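Local coordinates for probable transcriptional regulator (Pseudomonas aeruginosa, PDB 2NNN), which probably acts as a DNA-binding transcriptional regulator of the MarR family, built as a dimer of helical, winged helix-turn-helix subunits, at residues N21-G33 / A112-L124. Residues are numbered along the deposited sequence; the frame is centred on the assembly and turned at random.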
loop_
_atom_site.group_PDB
_atom_site.type_symbol
_atom_site.label_atom_id
_atom_site.label_comp_id
_atom_site.label_asym_id
_atom_site.label_seq_id
_atom_site.Cartn_x
_atom_site.Cartn_y
_atom_site.Cartn_z
ATOM N N ASN A 21 0.243 1.707 -5.453
ATOM C CA ASN A 21 1.151 1.008 -4.560
ATOM C C ASN A 21 1.588 -0.344 -5.125
ATOM O O ASN A 21 2.780 -0.640 -5.142
ATOM C CB ASN A 21 0.512 0.853 -3.180
ATOM C CG ASN A 21 1.481 1.117 -2.040
ATOM O OD1 ASN A 21 1.670 0.260 -1.178
ATOM N ND2 ASN A 21 2.076 2.291 -2.004
ATOM N N GLN A 22 0.632 -1.152 -5.589
ATOM C CA GLN A 22 0.914 -2.448 -6.241
ATOM C C GLN A 22 1.789 -2.333 -7.488
ATOM O O GLN A 22 2.685 -3.159 -7.687
ATOM C CB GLN A 22 -0.378 -3.192 -6.606
ATOM C CG GLN A 22 -1.002 -3.980 -5.456
ATOM C CD GLN A 22 -2.327 -4.621 -5.828
ATOM O OE1 GLN A 22 -2.559 -5.031 -6.987
ATOM N NE2 GLN A 22 -3.208 -4.708 -4.858
ATOM N N ARG A 23 1.537 -1.329 -8.325
ATOM C CA ARG A 23 2.373 -1.092 -9.518
ATOM C C ARG A 23 3.800 -0.745 -9.104
ATOM O O ARG A 23 4.767 -1.265 -9.669
ATOM C CB ARG A 23 1.801 0.027 -10.401
ATOM C CG ARG A 23 2.778 0.505 -11.483
ATOM C CD ARG A 23 2.080 1.329 -12.536
ATOM N NE ARG A 23 2.998 1.967 -13.475
ATOM C CZ ARG A 23 3.626 3.127 -13.289
ATOM N NH1 ARG A 23 3.497 3.812 -12.154
ATOM N NH2 ARG A 23 4.427 3.590 -14.247
ATOM N N TYR A 24 3.925 0.122 -8.103
ATOM C CA TYR A 24 5.239 0.514 -7.618
ATOM C C TYR A 24 5.994 -0.711 -7.122
ATOM O O TYR A 24 7.161 -0.915 -7.471
ATOM C CB TYR A 24 5.167 1.617 -6.538
ATOM C CG TYR A 24 6.553 2.048 -6.153
ATOM C CD1 TYR A 24 7.221 3.033 -6.888
ATOM C CD2 TYR A 24 7.238 1.421 -5.097
ATOM C CE1 TYR A 24 8.510 3.405 -6.569
ATOM C CE2 TYR A 24 8.528 1.789 -4.775
ATOM C CZ TYR A 24 9.154 2.782 -5.524
ATOM O OH TYR A 24 10.439 3.153 -5.221
ATOM N N ALA A 25 5.319 -1.533 -6.323
ATOM C CA ALA A 25 5.902 -2.779 -5.799
ATOM C C ALA A 25 6.441 -3.703 -6.911
ATOM O O ALA A 25 7.481 -4.332 -6.749
ATOM C CB ALA A 25 4.884 -3.507 -4.923
ATOM N N ALA A 26 5.721 -3.761 -8.036
ATOM C CA ALA A 26 6.103 -4.550 -9.207
ATOM C C ALA A 26 7.349 -3.991 -9.925
ATOM O O ALA A 26 8.234 -4.745 -10.306
ATOM C CB ALA A 26 4.953 -4.613 -10.157
ATOM N N LEU A 27 7.408 -2.673 -10.105
ATOM C CA LEU A 27 8.577 -1.994 -10.708
ATOM C C LEU A 27 9.813 -2.107 -9.819
ATOM O O LEU A 27 10.936 -2.285 -10.294
ATOM C CB LEU A 27 8.263 -0.510 -10.961
ATOM C CG LEU A 27 7.090 -0.133 -11.893
ATOM C CD1 LEU A 27 6.790 1.365 -11.778
ATOM C CD2 LEU A 27 7.388 -0.493 -13.320
ATOM N N PHE A 28 9.601 -1.979 -8.517
ATOM C CA PHE A 28 10.680 -2.072 -7.568
ATOM C C PHE A 28 11.312 -3.475 -7.543
ATOM O O PHE A 28 12.546 -3.618 -7.633
ATOM C CB PHE A 28 10.210 -1.639 -6.179
ATOM C CG PHE A 28 11.342 -1.453 -5.198
ATOM C CD1 PHE A 28 11.923 -2.556 -4.563
ATOM C CD2 PHE A 28 11.848 -0.176 -4.934
ATOM C CE1 PHE A 28 12.983 -2.388 -3.650
ATOM C CE2 PHE A 28 12.906 0.001 -4.043
ATOM C CZ PHE A 28 13.470 -1.106 -3.398
ATOM N N ALA A 29 10.471 -4.497 -7.418
ATOM C CA ALA A 29 10.934 -5.881 -7.452
ATOM C C ALA A 29 11.650 -6.232 -8.767
ATOM O O ALA A 29 12.627 -6.999 -8.751
ATOM C CB ALA A 29 9.766 -6.845 -7.184
ATOM N N ASN A 30 11.170 -5.677 -9.891
ATOM C CA ASN A 30 11.800 -5.893 -11.195
ATOM C C ASN A 30 13.098 -5.129 -11.331
ATOM O O ASN A 30 14.007 -5.568 -12.013
ATOM C CB ASN A 30 10.887 -5.479 -12.359
ATOM C CG ASN A 30 9.627 -6.326 -12.459
ATOM O OD1 ASN A 30 9.523 -7.383 -11.847
ATOM N ND2 ASN A 30 8.656 -5.848 -13.220
ATOM N N GLY A 31 13.184 -3.982 -10.678
ATOM C CA GLY A 31 14.220 -3.013 -11.012
ATOM C C GLY A 31 15.384 -2.844 -10.054
ATOM O O GLY A 31 16.438 -2.338 -10.458
ATOM N N ILE A 32 15.204 -3.232 -8.792
ATOM C CA ILE A 32 16.198 -2.870 -7.757
ATOM C C ILE A 32 17.519 -3.622 -7.816
ATOM O O ILE A 32 18.580 -3.041 -7.561
ATOM C CB ILE A 32 15.623 -2.829 -6.306
ATOM C CG1 ILE A 32 16.471 -1.853 -5.458
ATOM C CG2 ILE A 32 15.335 -4.246 -5.758
ATOM C CD1 ILE A 32 16.574 -2.219 -4.016
ATOM N N GLY A 33 17.460 -4.905 -8.139
ATOM C CA GLY A 33 18.665 -5.623 -8.479
ATOM C C GLY A 33 19.373 -6.256 -7.306
ATOM O O GLY A 33 20.279 -7.060 -7.516
ATOM N N ALA A 112 19.550 2.083 -9.738
ATOM C CA ALA A 112 18.306 1.322 -9.865
ATOM C C ALA A 112 17.121 1.969 -9.099
ATOM O O ALA A 112 16.026 2.098 -9.647
ATOM C CB ALA A 112 18.532 -0.127 -9.416
ATOM N N ALA A 113 17.335 2.386 -7.856
ATOM C CA ALA A 113 16.273 3.067 -7.101
ATOM C C ALA A 113 15.823 4.361 -7.794
ATOM O O ALA A 113 14.629 4.678 -7.814
ATOM C CB ALA A 113 16.696 3.343 -5.697
ATOM N N ARG A 114 16.773 5.082 -8.389
ATOM C CA ARG A 114 16.447 6.261 -9.188
ATOM C C ARG A 114 15.628 5.884 -10.409
ATOM O O ARG A 114 14.695 6.593 -10.772
ATOM C CB ARG A 114 17.712 7.004 -9.628
ATOM C CG ARG A 114 18.384 7.730 -8.492
ATOM C CD ARG A 114 19.406 8.729 -8.996
ATOM N NE ARG A 114 20.065 9.371 -7.862
ATOM C CZ ARG A 114 21.302 9.093 -7.466
ATOM N NH1 ARG A 114 22.036 8.190 -8.130
ATOM N NH2 ARG A 114 21.807 9.724 -6.414
ATOM N N GLU A 115 15.985 4.765 -11.034
ATOM C CA GLU A 115 15.305 4.278 -12.232
ATOM C C GLU A 115 13.899 3.758 -11.933
ATOM O O GLU A 115 12.963 4.044 -12.680
ATOM C CB GLU A 115 16.162 3.203 -12.940
ATOM C CG GLU A 115 15.463 2.467 -14.080
ATOM C CD GLU A 115 14.974 3.385 -15.218
ATOM O OE1 GLU A 115 15.323 4.584 -15.283
ATOM O OE2 GLU A 115 14.224 2.894 -16.075
ATOM N N ILE A 116 13.751 2.989 -10.859
ATOM C CA ILE A 116 12.423 2.559 -10.406
ATOM C C ILE A 116 11.496 3.761 -10.203
ATOM O O ILE A 116 10.355 3.747 -10.653
ATOM C CB ILE A 116 12.504 1.719 -9.097
ATOM C CG1 ILE A 116 13.263 0.419 -9.351
ATOM C CG2 ILE A 116 11.110 1.463 -8.505
ATOM C CD1 ILE A 116 13.783 -0.235 -8.100
ATOM N N ASN A 117 12.012 4.804 -9.549
ATOM C CA ASN A 117 11.277 6.038 -9.276
ATOM C C ASN A 117 10.917 6.792 -10.541
ATOM O O ASN A 117 9.818 7.347 -10.627
ATOM C CB ASN A 117 12.098 6.947 -8.360
ATOM C CG ASN A 117 11.335 8.197 -7.925
ATOM O OD1 ASN A 117 11.498 9.286 -8.498
ATOM N ND2 ASN A 117 10.486 8.046 -6.914
ATOM N N ARG A 118 11.841 6.836 -11.518
ATOM C CA ARG A 118 11.526 7.502 -12.793
ATOM C C ARG A 118 10.462 6.770 -13.621
ATOM O O ARG A 118 9.631 7.415 -14.244
ATOM C CB ARG A 118 12.769 7.912 -13.624
ATOM C CG ARG A 118 13.518 6.821 -14.305
ATOM C CD ARG A 118 14.240 7.284 -15.615
ATOM N NE ARG A 118 13.289 7.361 -16.723
ATOM C CZ ARG A 118 12.898 6.335 -17.485
ATOM N NH1 ARG A 118 13.391 5.111 -17.318
ATOM N NH2 ARG A 118 12.001 6.546 -18.432
ATOM N N GLN A 119 10.490 5.437 -13.599
ATOM C CA GLN A 119 9.493 4.591 -14.274
ATOM C C GLN A 119 8.108 4.710 -13.631
ATOM O O GLN A 119 7.090 4.775 -14.342
ATOM C CB GLN A 119 9.921 3.126 -14.225
ATOM C CG GLN A 119 11.068 2.764 -15.133
ATOM C CD GLN A 119 11.479 1.290 -15.024
ATOM O OE1 GLN A 119 12.574 0.904 -15.466
ATOM N NE2 GLN A 119 10.607 0.461 -14.434
ATOM N N ALA A 120 8.067 4.715 -12.294
ATOM C CA ALA A 120 6.829 4.934 -11.558
ATOM C C ALA A 120 6.116 6.197 -12.046
ATOM O O ALA A 120 4.889 6.205 -12.215
ATOM C CB ALA A 120 7.085 5.005 -10.041
ATOM N N LEU A 121 6.896 7.249 -12.287
ATOM C CA LEU A 121 6.336 8.541 -12.652
ATOM C C LEU A 121 6.254 8.761 -14.157
ATOM O O LEU A 121 5.653 9.735 -14.601
ATOM C CB LEU A 121 7.119 9.679 -11.984
ATOM C CG LEU A 121 7.094 9.734 -10.448
ATOM C CD1 LEU A 121 8.057 10.776 -9.964
ATOM C CD2 LEU A 121 5.720 10.022 -9.934
ATOM N N ALA A 122 6.820 7.840 -14.935
ATOM C CA ALA A 122 6.936 7.998 -16.387
ATOM C C ALA A 122 5.661 8.424 -17.151
ATOM O O ALA A 122 5.778 9.214 -18.089
ATOM C CB ALA A 122 7.557 6.746 -17.025
ATOM N N PRO A 123 4.462 7.892 -16.786
ATOM C CA PRO A 123 3.177 8.279 -17.412
ATOM C C PRO A 123 2.812 9.775 -17.336
ATOM O O PRO A 123 1.743 10.181 -17.821
ATOM C CB PRO A 123 2.145 7.496 -16.584
ATOM C CG PRO A 123 2.875 6.335 -16.070
ATOM C CD PRO A 123 4.251 6.842 -15.769
ATOM N N LEU A 124 3.691 10.570 -16.728
ATOM C CA LEU A 124 3.414 11.962 -16.370
ATOM C C LEU A 124 4.557 12.848 -16.820
ATOM O O LEU A 124 5.714 12.452 -16.744
ATOM C CB LEU A 124 3.289 12.088 -14.846
ATOM C CG LEU A 124 1.963 12.116 -14.087
ATOM C CD1 LEU A 124 0.871 11.222 -14.656
ATOM C CD2 LEU A 124 2.235 11.788 -12.647
#
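Ala120 O lies at the edge of the Arg23 guanidinium, only 3° out of its plane, while Leu27 CD1 covers one face, 3.9 Å above the centre. The bond from Arg23 NH1 to Ala120 O is 2.8 Å long and nearly straight (167°), and it falls on a carbonyl lone pair; weak bonds run from NH2 to the same oxygen and to Gln119 O. An extended chain carries the group to the carbonyls of Gln119 and Ala120. Ala120 CB meets the Tyr24 ring in plane at its edge, 3.7 Å from CD1. On the Phe28 ring, Ile32 CB lies over one face, and Ile116 CD1 makes an off-centre CH-pi contact, 4.2 Å from the centroid. The contacts between helices 13-31 and 100-121 join the N-terminal and C-terminal helical parts of the MarR fold, where dimers form: Tyr24 packs on Gly14 of the second subunit, and Arg23 on Ile140 of that subunit. Segments 21-31 and 112-121 run roughly antiparallel (146°), their axes 9.3 Å apart at closest. Ile116 is a knob among Tyr24, Leu27, Phe28 and Gly31: with CG2 anti to the backbone N, that branch meets Tyr24 OH at 3.8 Å, while CD1 reaches Ile32 N at 3.4 Å. Farther along, Ala112 CB abuts Gly31 O.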